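Local atomic coordinates of adenylate kinase (PDB entry 3CM0), a protein that catalyses the reversible transfer of the terminal phosphate of ATP to AMP, yielding two ADP, and thereby supports cellular energy balance and adenine nucleotide metabolism. Residues V3-K17 with G103-P115. Numbering follows the deposited sequence.
Sequences VGQAVIFLGPPGAGK and GTRLLGVVLVEVP
Gly4 to Leu10, the strand leading into the P-loop, runs parallel to Thr104-Glu113 inside the five-stranded parallel sheet of the CORE domain, with 35° between the strand axes. The backbone ladder opens with a weak bond from Gly4 N to Gly103 O and passes through Arg105, Leu107, Gly108 and Val110 to a bond from Val112 N to Leu10 O at 3.1 Å. A beta bulge interrupts the register: Ala6 pairs with Leu106 and Ile8 with Val109, so two residues, Leu107 and Gly108, stand opposite Val7 alone. The bulge swings Leu107 toward the first strand, where its CG lies anti to the carbonyl carbon, beside the backbone N (chi1 -65°), which brings the branch over Gln5 and Val7; CD1 rests against Val7 CG2 (4.0 Å) and Gln5 CB (4.0 Å). With an alanine at Leu107 both methyls are gone, and Val7 CG2 and Gln5 CB would probably be left facing a gap next to Ile186. On the face shared by Gln5 and Val7, Val110 lies alongside Phe9 and sets its CB over the ring, 4.3 Å from the centroid, a CH-pi contact that helix 173-184 covers. On the face of Ile8 and Leu10 the contact is between aliphatic side chains. Val109 points CG1 at Leu10 CD1 (3.6 Å) and rests CG2 beside Ile8 CB, while Leu106 CD1 meets Ile8 CD1 (3.8 Å), the two side chains crossing at about a right angle; Tyr158 of helix 137-160 packs on Ile8 and Val109. Past Leu10 the P-loop turns back over Val112, whose CG1 abuts Ala15 CB (3.9 Å) and whose CG2 abuts Lys17 CB. Ala15 and Lys17 belong to the predicted ATP site, and Lys17 carries its NZ away from this strand to a salt bridge with Asp83.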
loop_
_atom_site.group_PDB
_atom_site.type_symbol
_atom_site.label_atom_id
_atom_site.label_comp_id
_atom_site.label_asym_id
_atom_site.label_seq_id
_atom_site.Cartn_x
_atom_site.Cartn_y
_atom_site.Cartn_z
ATOM N N VAL A 3 12.178 -6.019 18.620
ATOM C CA VAL A 3 11.609 -4.739 18.112
ATOM C C VAL A 3 11.652 -4.648 16.599
ATOM O O VAL A 3 12.492 -5.263 15.933
ATOM C CB VAL A 3 12.368 -3.498 18.624
ATOM C CG1 VAL A 3 12.289 -3.421 20.135
ATOM C CG2 VAL A 3 13.816 -3.546 18.145
ATOM N N GLY A 4 10.746 -3.842 16.066
ATOM C CA GLY A 4 10.709 -3.662 14.635
ATOM C C GLY A 4 10.072 -2.333 14.331
ATOM O O GLY A 4 9.601 -1.626 15.232
ATOM N N GLN A 5 10.079 -1.986 13.050
ATOM C CA GLN A 5 9.486 -0.731 12.612
ATOM C C GLN A 5 8.699 -0.969 11.336
ATOM O O GLN A 5 9.110 -1.731 10.451
ATOM C CB GLN A 5 10.577 0.313 12.368
ATOM C CG GLN A 5 11.357 0.643 13.607
ATOM C CD GLN A 5 12.389 1.724 13.376
ATOM O OE1 GLN A 5 13.037 1.761 12.331
ATOM N NE2 GLN A 5 12.558 2.604 14.359
ATOM N N ALA A 6 7.536 -0.335 11.236
ATOM C CA ALA A 6 6.736 -0.519 10.034
ATOM C C ALA A 6 6.320 0.836 9.474
ATOM O O ALA A 6 6.204 1.806 10.220
ATOM C CB ALA A 6 5.452 -1.335 10.369
ATOM N N VAL A 7 6.147 0.872 8.155
ATOM C CA VAL A 7 5.593 2.055 7.490
ATOM C C VAL A 7 4.521 1.597 6.517
ATOM O O VAL A 7 4.701 0.619 5.796
ATOM C CB VAL A 7 6.655 2.873 6.716
ATOM C CG1 VAL A 7 5.964 4.101 6.062
ATOM C CG2 VAL A 7 7.718 3.381 7.681
ATOM N N ILE A 8 3.379 2.303 6.496
ATOM C CA ILE A 8 2.308 1.979 5.594
ATOM C C ILE A 8 2.133 3.150 4.642
ATOM O O ILE A 8 2.152 4.294 5.089
ATOM C CB ILE A 8 0.970 1.792 6.384
ATOM C CG1 ILE A 8 1.058 0.518 7.248
ATOM C CG2 ILE A 8 -0.187 1.685 5.433
ATOM C CD1 ILE A 8 -0.124 0.387 8.327
ATOM N N PHE A 9 2.015 2.869 3.348
ATOM C CA PHE A 9 1.786 3.947 2.351
ATOM C C PHE A 9 0.376 3.891 1.767
ATOM O O PHE A 9 -0.067 2.835 1.317
ATOM C CB PHE A 9 2.773 3.807 1.161
ATOM C CG PHE A 9 4.143 4.306 1.447
ATOM C CD1 PHE A 9 4.543 5.562 0.990
ATOM C CD2 PHE A 9 5.052 3.537 2.174
ATOM C CE1 PHE A 9 5.832 6.020 1.243
ATOM C CE2 PHE A 9 6.333 3.994 2.429
ATOM C CZ PHE A 9 6.729 5.232 1.968
ATOM N N LEU A 10 -0.315 5.043 1.741
ATOM C CA LEU A 10 -1.650 5.169 1.146
ATOM C C LEU A 10 -1.608 6.342 0.114
ATOM O O LEU A 10 -0.882 7.327 0.279
ATOM C CB LEU A 10 -2.710 5.497 2.202
ATOM C CG LEU A 10 -2.905 4.495 3.360
ATOM C CD1 LEU A 10 -3.932 5.068 4.314
ATOM C CD2 LEU A 10 -3.351 3.123 2.832
ATOM N N GLY A 11 -2.355 6.216 -0.953
ATOM C CA GLY A 11 -2.361 7.299 -1.931
ATOM C C GLY A 11 -3.112 6.869 -3.160
ATOM O O GLY A 11 -3.216 5.681 -3.439
ATOM N N PRO A 12 -3.673 7.819 -3.909
ATOM C CA PRO A 12 -4.428 7.516 -5.132
ATOM C C PRO A 12 -3.513 7.172 -6.301
ATOM O O PRO A 12 -2.321 7.438 -6.282
ATOM C CB PRO A 12 -5.171 8.824 -5.413
ATOM C CG PRO A 12 -4.102 9.878 -4.964
ATOM C CD PRO A 12 -3.636 9.273 -3.636
ATOM N N PRO A 13 -4.080 6.566 -7.345
ATOM C CA PRO A 13 -3.335 6.202 -8.542
ATOM C C PRO A 13 -2.806 7.536 -9.061
ATOM O O PRO A 13 -3.516 8.559 -8.992
ATOM C CB PRO A 13 -4.414 5.659 -9.463
ATOM C CG PRO A 13 -5.397 5.071 -8.535
ATOM C CD PRO A 13 -5.457 6.056 -7.387
ATOM N N GLY A 14 -1.571 7.539 -9.550
ATOM C CA GLY A 14 -1.011 8.764 -10.096
ATOM C C GLY A 14 -0.236 9.610 -9.101
ATOM O O GLY A 14 0.377 10.614 -9.478
ATOM N N ALA A 15 -0.261 9.232 -7.832
ATOM C CA ALA A 15 0.483 9.992 -6.819
ATOM C C ALA A 15 1.919 9.476 -6.682
ATOM O O ALA A 15 2.745 10.103 -6.021
ATOM C CB ALA A 15 -0.256 9.928 -5.451
ATOM N N GLY A 16 2.216 8.349 -7.329
ATOM C CA GLY A 16 3.553 7.757 -7.265
ATOM C C GLY A 16 3.959 7.245 -5.887
ATOM O O GLY A 16 5.140 7.195 -5.558
ATOM N N LYS A 17 2.990 6.835 -5.077
ATOM C CA LYS A 17 3.326 6.374 -3.732
ATOM C C LYS A 17 4.097 5.052 -3.751
ATOM O O LYS A 17 4.914 4.809 -2.882
ATOM C CB LYS A 17 2.065 6.202 -2.870
ATOM C CG LYS A 17 1.194 5.031 -3.281
ATOM C CD LYS A 17 0.446 4.456 -2.098
ATOM C CE LYS A 17 -0.724 3.586 -2.542
ATOM N NZ LYS A 17 -0.300 2.461 -3.416
ATOM N N GLY A 103 5.854 -6.681 18.548
ATOM C CA GLY A 103 6.695 -5.576 18.984
ATOM C C GLY A 103 7.202 -4.690 17.854
ATOM O O GLY A 103 8.330 -4.175 17.903
ATOM N N THR A 104 6.359 -4.496 16.842
ATOM C CA THR A 104 6.724 -3.676 15.677
ATOM C C THR A 104 6.041 -2.305 15.799
ATOM O O THR A 104 4.814 -2.219 15.831
ATOM C CB THR A 104 6.256 -4.357 14.384
ATOM O OG1 THR A 104 6.795 -5.680 14.305
ATOM C CG2 THR A 104 6.719 -3.553 13.159
ATOM N N ARG A 105 6.835 -1.245 15.876
ATOM C CA ARG A 105 6.290 0.093 16.021
ATOM C C ARG A 105 5.919 0.657 14.653
ATOM O O ARG A 105 6.725 0.603 13.720
ATOM C CB ARG A 105 7.332 0.983 16.704
ATOM C CG ARG A 105 6.965 2.450 16.754
ATOM C CD ARG A 105 7.943 3.207 17.662
ATOM N NE ARG A 105 7.521 4.589 17.843
ATOM C CZ ARG A 105 7.616 5.521 16.901
ATOM N NH1 ARG A 105 8.126 5.210 15.722
ATOM N NH2 ARG A 105 7.176 6.753 17.123
ATOM N N LEU A 106 4.696 1.183 14.542
ATOM C CA LEU A 106 4.232 1.784 13.283
ATOM C C LEU A 106 4.752 3.223 13.306
ATOM O O LEU A 106 4.284 4.045 14.100
ATOM C CB LEU A 106 2.690 1.772 13.234
ATOM C CG LEU A 106 2.014 2.411 12.020
ATOM C CD1 LEU A 106 2.530 1.762 10.694
ATOM C CD2 LEU A 106 0.493 2.225 12.176
ATOM N N LEU A 107 5.750 3.503 12.476
ATOM C CA LEU A 107 6.365 4.836 12.396
ATOM C C LEU A 107 5.411 5.883 11.824
ATOM O O LEU A 107 5.518 7.081 12.115
ATOM C CB LEU A 107 7.617 4.821 11.499
ATOM C CG LEU A 107 8.799 3.965 12.004
ATOM C CD1 LEU A 107 9.945 3.964 10.994
ATOM C CD2 LEU A 107 9.267 4.519 13.318
ATOM N N GLY A 108 4.514 5.432 10.968
ATOM C CA GLY A 108 3.570 6.352 10.351
ATOM C C GLY A 108 2.854 5.718 9.176
ATOM O O GLY A 108 3.263 4.676 8.673
ATOM N N VAL A 109 1.731 6.324 8.794
ATOM C CA VAL A 109 0.968 5.899 7.647
ATOM C C VAL A 109 1.066 7.119 6.739
ATOM O O VAL A 109 0.493 8.164 7.009
ATOM C CB VAL A 109 -0.516 5.629 8.040
ATOM C CG1 VAL A 109 -1.328 5.274 6.834
ATOM C CG2 VAL A 109 -0.508 4.431 9.015
ATOM N N VAL A 110 1.836 6.975 5.679
ATOM C CA VAL A 110 2.063 8.073 4.737
ATOM C C VAL A 110 0.881 8.204 3.784
ATOM O O VAL A 110 0.513 7.244 3.120
ATOM C CB VAL A 110 3.347 7.792 3.928
ATOM C CG1 VAL A 110 3.567 8.886 2.859
ATOM C CG2 VAL A 110 4.504 7.721 4.877
ATOM N N LEU A 111 0.282 9.403 3.729
ATOM C CA LEU A 111 -0.833 9.631 2.809
ATOM C C LEU A 111 -0.347 10.692 1.831
ATOM O O LEU A 111 -0.210 11.865 2.207
ATOM C CB LEU A 111 -2.077 10.161 3.548
ATOM C CG LEU A 111 -3.271 10.466 2.603
ATOM C CD1 LEU A 111 -3.847 9.174 2.010
ATOM C CD2 LEU A 111 -4.394 11.147 3.454
ATOM N N VAL A 112 -0.059 10.270 0.600
ATOM C CA VAL A 112 0.434 11.201 -0.415
ATOM C C VAL A 112 -0.752 11.922 -1.030
ATOM O O VAL A 112 -1.640 11.300 -1.605
ATOM C CB VAL A 112 1.224 10.450 -1.506
ATOM C CG1 VAL A 112 1.837 11.460 -2.508
ATOM C CG2 VAL A 112 2.338 9.606 -0.838
ATOM N N GLU A 113 -0.725 13.261 -0.939
ATOM C CA GLU A 113 -1.848 14.084 -1.402
ATOM C C GLU A 113 -1.452 14.931 -2.596
ATOM O O GLU A 113 -0.408 15.585 -2.576
ATOM C CB GLU A 113 -2.286 15.007 -0.256
ATOM C CG GLU A 113 -2.684 14.243 1.009
ATOM C CD GLU A 113 -3.180 15.168 2.126
ATOM O OE1 GLU A 113 -2.689 16.320 2.224
ATOM O OE2 GLU A 113 -4.022 14.726 2.922
ATOM N N VAL A 114 -2.308 14.924 -3.606
ATOM C CA VAL A 114 -2.031 15.659 -4.856
ATOM C C VAL A 114 -3.344 16.249 -5.332
ATOM O O VAL A 114 -4.369 15.609 -5.230
ATOM C CB VAL A 114 -1.487 14.692 -5.942
ATOM C CG1 VAL A 114 -1.205 15.447 -7.242
ATOM C CG2 VAL A 114 -0.183 14.026 -5.438
ATOM N N PRO A 115 -3.322 17.494 -5.854
ATOM C CA PRO A 115 -4.565 18.113 -6.337
ATOM C C PRO A 115 -5.142 17.213 -7.432
ATOM O O PRO A 115 -4.399 16.728 -8.287
ATOM C CB PRO A 115 -4.087 19.458 -6.888
ATOM C CG PRO A 115 -2.943 19.779 -6.076
ATOM C CD PRO A 115 -2.204 18.443 -5.892
#